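Side-chain contacts in Lpg0393 helical bundle domain-containing protein (Legionella pneumophila subsp. pneumophila str. Philadelphia 1, PDB 4R0G), which acts as a guanine-nucleotide exchange factor for the small GTPases Rab5, Rab21 and Rab22, probably through its VPS9-like domain: residues Gly55-Leu58 and Asp59-Lys62; Tyr68-His71 and Glu72-Ser75. All blocks are in the same frame, centred on the assembly; numbering follows the deposited sequence.

Interaction 1 (Gly55-Leu58 and Asp59-Lys62); sequences GFCL and DDIK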
ATOM      1  N   GLY A  55     -21.082  16.665  18.642  1.00 48.76           N
ATOM      2  CA  GLY A  55     -20.308  17.865  18.900  1.00 49.19           C
ATOM      3  C   GLY A  55     -19.212  18.095  17.891  1.00 55.42           C
ATOM      4  O   GLY A  55     -18.057  18.405  18.243  1.00 57.22           O
ATOM      5  N   PHE A  56     -19.585  17.934  16.621  1.00 51.49           N
ATOM      6  CA  PHE A  56     -18.683  18.250  15.526  1.00 53.05           C
ATOM      7  C   PHE A  56     -18.102  19.666  15.732  1.00 49.81           C
ATOM      8  O   PHE A  56     -18.800  20.596  16.147  1.00 52.63           O
ATOM      9  CB  PHE A  56     -19.396  18.135  14.171  1.00 45.70           C
ATOM     10  CG  PHE A  56     -18.497  18.409  13.009  1.00 46.93           C
ATOM     11  CD1 PHE A  56     -17.519  17.500  12.641  1.00 48.04           C
ATOM     12  CD2 PHE A  56     -18.600  19.589  12.298  1.00 43.99           C
ATOM     13  CE1 PHE A  56     -16.644  17.773  11.561  1.00 48.47           C
ATOM     14  CE2 PHE A  56     -17.746  19.864  11.230  1.00 42.25           C
ATOM     15  CZ  PHE A  56     -16.766  18.958  10.862  1.00 42.81           C
ATOM     16  N   CYS A  57     -16.812  19.819  15.487  1.00 48.79           N
ATOM     17  CA  CYS A  57     -16.193  21.103  15.721  1.00 52.01           C
ATOM     18  C   CYS A  57     -14.844  21.236  15.021  1.00 48.82           C
ATOM     19  O   CYS A  57     -14.274  20.255  14.551  1.00 45.72           O
ATOM     20  CB  CYS A  57     -15.970  21.259  17.221  1.00 52.38           C
ATOM     21  SG  CYS A  57     -14.499  20.354  17.753  1.00 53.26           S
ATOM     22  N   LEU A  58     -14.304  22.447  15.070  1.00 49.51           N
ATOM     23  CA  LEU A  58     -13.114  22.808  14.335  1.00 48.06           C
ATOM     24  C   LEU A  58     -11.923  21.905  14.668  1.00 51.81           C
ATOM     25  O   LEU A  58     -11.174  21.481  13.779  1.00 58.85           O
ATOM     26  CB  LEU A  58     -12.802  24.290  14.573  1.00 53.33           C
ATOM     27  CG  LEU A  58     -11.694  24.917  13.735  1.00 64.50           C
ATOM     28  CD1 LEU A  58     -12.074  24.875  12.252  1.00 65.24           C
ATOM     29  CD2 LEU A  58     -11.448  26.345  14.199  1.00 64.38           C
ATOM     30  N   ASP A  59     -11.760  21.593  15.944  1.00 54.16           N
ATOM     31  CA  ASP A  59     -10.683  20.714  16.375  1.00 50.91           C
ATOM     32  C   ASP A  59     -10.848  19.270  15.842  1.00 45.44           C
ATOM     33  O   ASP A  59      -9.866  18.596  15.541  1.00 46.66           O
ATOM     34  CB  ASP A  59     -10.537  20.787  17.912  1.00 58.53           C
ATOM     35  CG  ASP A  59      -9.535  19.770  18.466  1.00 69.71           C
ATOM     36  OD1 ASP A  59      -8.303  19.962  18.203  1.00 67.88           O
ATOM     37  OD2 ASP A  59      -9.985  18.797  19.163  1.00 51.77           O
ATOM     38  N   ASP A  60     -12.083  18.809  15.689  1.00 49.28           N
ATOM     39  CA  ASP A  60     -12.334  17.460  15.163  1.00 50.00           C
ATOM     40  C   ASP A  60     -11.754  17.364  13.763  1.00 47.97           C
ATOM     41  O   ASP A  60     -11.178  16.353  13.367  1.00 47.46           O
ATOM     42  CB  ASP A  60     -13.848  17.150  15.097  1.00 49.52           C
ATOM     43  CG  ASP A  60     -14.470  16.805  16.464  1.00 57.05           C
ATOM     44  OD1 ASP A  60     -13.931  17.219  17.522  1.00 56.92           O
ATOM     45  OD2 ASP A  60     -15.529  16.128  16.469  1.00 59.36           O
ATOM     46  N   ILE A  61     -11.925  18.442  13.020  1.00 48.86           N
ATOM     47  CA  ILE A  61     -11.434  18.541  11.657  1.00 48.15           C
ATOM     48  C   ILE A  61      -9.914  18.518  11.617  1.00 50.23           C
ATOM     49  O   ILE A  61      -9.321  17.761  10.846  1.00 48.75           O
ATOM     50  CB  ILE A  61     -11.946  19.848  11.031  1.00 47.08           C
ATOM     51  CG1 ILE A  61     -13.459  19.849  11.060  1.00 39.50           C
ATOM     52  CG2 ILE A  61     -11.439  20.051   9.627  1.00 45.73           C
ATOM     53  CD1 ILE A  61     -14.030  21.146  10.693  1.00 46.25           C
ATOM     54  N   LYS A  62      -9.286  19.340  12.455  1.00 48.60           N
ATOM     55  CA  LYS A  62      -7.828  19.467  12.429  1.00 49.34           C
ATOM     56  C   LYS A  62      -7.079  18.195  12.824  1.00 47.63           C
ATOM     57  O   LYS A  62      -5.986  17.920  12.324  1.00 46.25           O
ATOM     58  CB  LYS A  62      -7.377  20.671  13.266  1.00 49.06           C
ATOM     59  CG  LYS A  62      -7.328  21.956  12.456  1.00 54.33           C
ATOM     60  CD  LYS A  62      -6.634  23.067  13.182  1.00 63.86           C
ATOM     61  CE  LYS A  62      -6.631  24.340  12.342  1.00 71.83           C
ATOM     62  NZ  LYS A  62      -6.159  25.531  13.133  1.00 86.84           N
TER
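Phe56 reaches forward from the loop to lay the far end of its ring against Ile61, five residues on in the first turn of the helix. The far ring carbon does the touching: Phe56 CZ lies 3.4 Å from Ile61 CG1 and 3.5 Å from Ile61 CD1, and the flat ring and the branched chain cross obliquely. CG is set anti to the backbone N (chi1 -178°), which carries the ring forward, so that its end comes nearer the helix than its CB does. Ile61 answers with its CG1-CD1 branch, while its CB packs beside Leu58 O, 3.3 Å away. The residue after Phe56, Cys57, is the N-cap. Its thiol swings between its own N and carbonyl carbon (chi1 80°), which brings Cys57 SG toward the first turn as a weak acceptor for Asp60 N, 3.5 Å off. Cys57 O also receives weak bonds from Asp60 N and Ile61 N, so several loose contacts share the capping. The first firmer helical bond is Lys62 N to Leu58 O at 3.1 Å. Asp60 folds its carboxylate back beside the Cys57 side chain, its OD1 3.2 Å from Cys57 SG, but its polar partners lie beyond the turn: OD1 forms a salt bridge with Arg13 and OD2 a hydrogen bond with Trp51. These bonds satisfy both oxygens of a buried acid at the helix start. Asp59 pairs with Lys63 one turn on. The Phe56 ring also meets Trp51 edge-to-face and packs on Leu93, Cys96 and Leu100 of helix 80-101, whereas Leu58 and Ile61 lean on Trp149 of helix 132-151, so this N-terminal cap of helix 58-71 is set against both helices within the VPS9-like region.

Interaction 2 (Tyr68-His71 and Glu72-Ser75); sequences YAVH and EMES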
ATOM      1  N   TYR A  68      -5.446  11.948   7.977  1.00 46.90           N
ATOM      2  CA  TYR A  68      -5.375  11.948   6.522  1.00 44.05           C
ATOM      3  C   TYR A  68      -3.954  12.088   6.011  1.00 44.28           C
ATOM      4  O   TYR A  68      -3.519  11.343   5.130  1.00 44.46           O
ATOM      5  CB  TYR A  68      -6.177  13.115   5.970  1.00 47.82           C
ATOM      6  CG  TYR A  68      -6.762  12.800   4.634  1.00 49.84           C
ATOM      7  CD1 TYR A  68      -8.024  12.243   4.540  1.00 43.72           C
ATOM      8  CD2 TYR A  68      -6.049  13.036   3.456  1.00 44.85           C
ATOM      9  CE1 TYR A  68      -8.577  11.943   3.304  1.00 49.93           C
ATOM     10  CE2 TYR A  68      -6.591  12.726   2.211  1.00 41.06           C
ATOM     11  CZ  TYR A  68      -7.857  12.186   2.146  1.00 49.36           C
ATOM     12  OH  TYR A  68      -8.429  11.878   0.942  1.00 56.08           O
ATOM     13  N   ALA A  69      -3.243  13.078   6.536  1.00 45.28           N
ATOM     14  CA  ALA A  69      -1.855  13.299   6.152  1.00 42.82           C
ATOM     15  C   ALA A  69      -1.097  11.980   6.253  1.00 45.41           C
ATOM     16  O   ALA A  69      -0.265  11.652   5.406  1.00 46.57           O
ATOM     17  CB  ALA A  69      -1.222  14.338   7.059  1.00 45.87           C
ATOM     18  N   VAL A  70      -1.406  11.217   7.296  1.00 45.46           N
ATOM     19  CA  VAL A  70      -0.823   9.899   7.461  1.00 40.16           C
ATOM     20  C   VAL A  70      -1.259   8.971   6.325  1.00 39.46           C
ATOM     21  O   VAL A  70      -0.460   8.256   5.768  1.00 37.90           O
ATOM     22  CB  VAL A  70      -1.197   9.273   8.805  1.00 37.04           C
ATOM     23  CG1 VAL A  70      -0.619   7.877   8.879  1.00 39.80           C
ATOM     24  CG2 VAL A  70      -0.718  10.150   9.990  1.00 34.35           C
ATOM     25  N   HIS A  71      -2.533   9.007   5.967  1.00 39.71           N
ATOM     26  CA  HIS A  71      -3.066   8.137   4.929  1.00 41.40           C
ATOM     27  C   HIS A  71      -2.371   8.407   3.596  1.00 48.46           C
ATOM     28  O   HIS A  71      -2.355   7.552   2.702  1.00 49.42           O
ATOM     29  CB  HIS A  71      -4.580   8.338   4.844  1.00 40.15           C
ATOM     30  CG  HIS A  71      -5.283   7.453   3.861  1.00 43.19           C
ATOM     31  ND1 HIS A  71      -5.547   7.845   2.565  1.00 45.94           N
ATOM     32  CD2 HIS A  71      -5.830   6.220   3.998  1.00 45.73           C
ATOM     33  CE1 HIS A  71      -6.208   6.886   1.941  1.00 43.46           C
ATOM     34  NE2 HIS A  71      -6.394   5.886   2.785  1.00 38.61           N
ATOM     35  N   GLU A  72      -1.772   9.590   3.458  1.00 51.35           N
ATOM     36  CA  GLU A  72      -1.072   9.928   2.216  1.00 44.19           C
ATOM     37  C   GLU A  72       0.426   9.679   2.221  1.00 51.34           C
ATOM     38  O   GLU A  72       1.092   9.978   1.222  1.00 62.03           O
ATOM     39  CB  GLU A  72      -1.379  11.349   1.760  1.00 46.96           C
ATOM     40  CG  GLU A  72      -2.876  11.656   1.681  1.00 41.37           C
ATOM     41  CD  GLU A  72      -3.646  10.627   0.874  1.00 54.65           C
ATOM     42  OE1 GLU A  72      -3.440  10.541  -0.358  1.00 63.75           O
ATOM     43  OE2 GLU A  72      -4.469   9.891   1.464  1.00 61.35           O
ATOM     44  N   MET A  73       0.971   9.125   3.311  1.00 50.86           N
ATOM     45  CA  MET A  73       2.385   8.741   3.301  1.00 49.15           C
ATOM     46  C   MET A  73       2.646   7.615   2.292  1.00 54.74           C
ATOM     47  O   MET A  73       1.753   6.817   1.961  1.00 48.24           O
ATOM     48  CB  MET A  73       2.887   8.367   4.695  1.00 51.21           C
ATOM     49  CG  MET A  73       2.285   9.197   5.781  1.00 45.20           C
ATOM     50  SD  MET A  73       3.300   9.628   7.205  1.00 66.00           S
ATOM     51  CE  MET A  73       4.670   8.484   7.097  1.00 51.74           C
ATOM     52  N   GLU A  74       3.874   7.578   1.783  1.00 56.89           N
ATOM     53  CA  GLU A  74       4.257   6.579   0.797  1.00 54.63           C
ATOM     54  C   GLU A  74       4.328   5.191   1.417  1.00 51.65           C
ATOM     55  O   GLU A  74       4.201   4.184   0.718  1.00 46.73           O
ATOM     56  CB  GLU A  74       5.600   6.937   0.138  1.00 61.64           C
ATOM     57  CG  GLU A  74       5.501   7.644  -1.216  1.00 69.14           C
ATOM     58  CD  GLU A  74       5.052   9.105  -1.088  1.00 88.73           C
ATOM     59  OE1 GLU A  74       4.807   9.740  -2.144  1.00 97.67           O
ATOM     60  OE2 GLU A  74       4.947   9.626   0.060  1.00 82.56           O
ATOM     61  N   SER A  75       4.526   5.133   2.733  1.00 49.42           N
ATOM     62  CA  SER A  75       4.584   3.847   3.410  1.00 43.51           C
ATOM     63  C   SER A  75       3.181   3.247   3.511  1.00 50.32           C
ATOM     64  O   SER A  75       3.028   2.093   3.930  1.00 51.32           O
ATOM     65  CB  SER A  75       5.211   4.003   4.774  1.00 44.65           C
ATOM     66  OG  SER A  75       6.159   5.056   4.764  1.00 48.08           O
TER
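His71 and Glu72, the last residue of helix 58-71 and the first after it, are joined through their side chains: His71 ND1 donates to Glu72 OE2 over 2.6 Å, with an N-H...O angle of 164°. The oxygen sits at the imidazole edge, in the ring plane, and is met nearly along its own C-O axis, although the ring and carboxylate planes are turned 32° apart. Glu72 gets there by bending at chi2 (-52°), which folds its carboxylate back over the last turn. There Glu72 OE2 also lies 3.6 Å from Tyr68 CE2, the tyrosine ring and the carboxylate turned only modestly from one another. The backbone beneath is equally close-knit. Glu72 N is shared between Tyr68 O at 3.0 Å and Ala69 O at 3.2 Å, and Met73 N bonds to Val70 O. Between the side chains of Met73 and Val70 the touch is light, Met73 CG to Val70 CG1 at 4.4 Å. Beyond Met73 the contact loosens: Glu74 and Ser75 leave the helix end behind and turn to the second subunit, where Asp177 of that chain accepts from Glu74 N and is hydrogen-bonded to Ser75 OG. On the Glu72 side, OE1 makes a long, weak ion pair with Arg76. His71 NE2, in contrast, is hydrogen-bonded to Ser83 of helix 80-101, so both ring nitrogens are engaged, which should hold the imidazole in its rotation. The arrangement is a His-carboxylate hydrogen bond at a helix C terminus, linking helix 58-71 to the start of helix 80-101 within the VPS9-like region.

In the fold
Both contacts belong to helix 58-71. Following the chain from the N terminus, interaction 1 comes first, where the loop after helix 40-53 turns into the helix; interaction 2 follows at the other end, where the chain leaves for the loop before helix 80-101. They lie in series, neither nesting nor crossing, with centres about 20 Å apart and nearest atoms about 7 Å apart. Each closes only a local turn, yet both ends of the helix rest on helices 80-101 and 132-151. Interaction 2 additionally reaches helix 155-183 of its own chain and the second subunit, whereas no other chain of the assembly touches interaction 1.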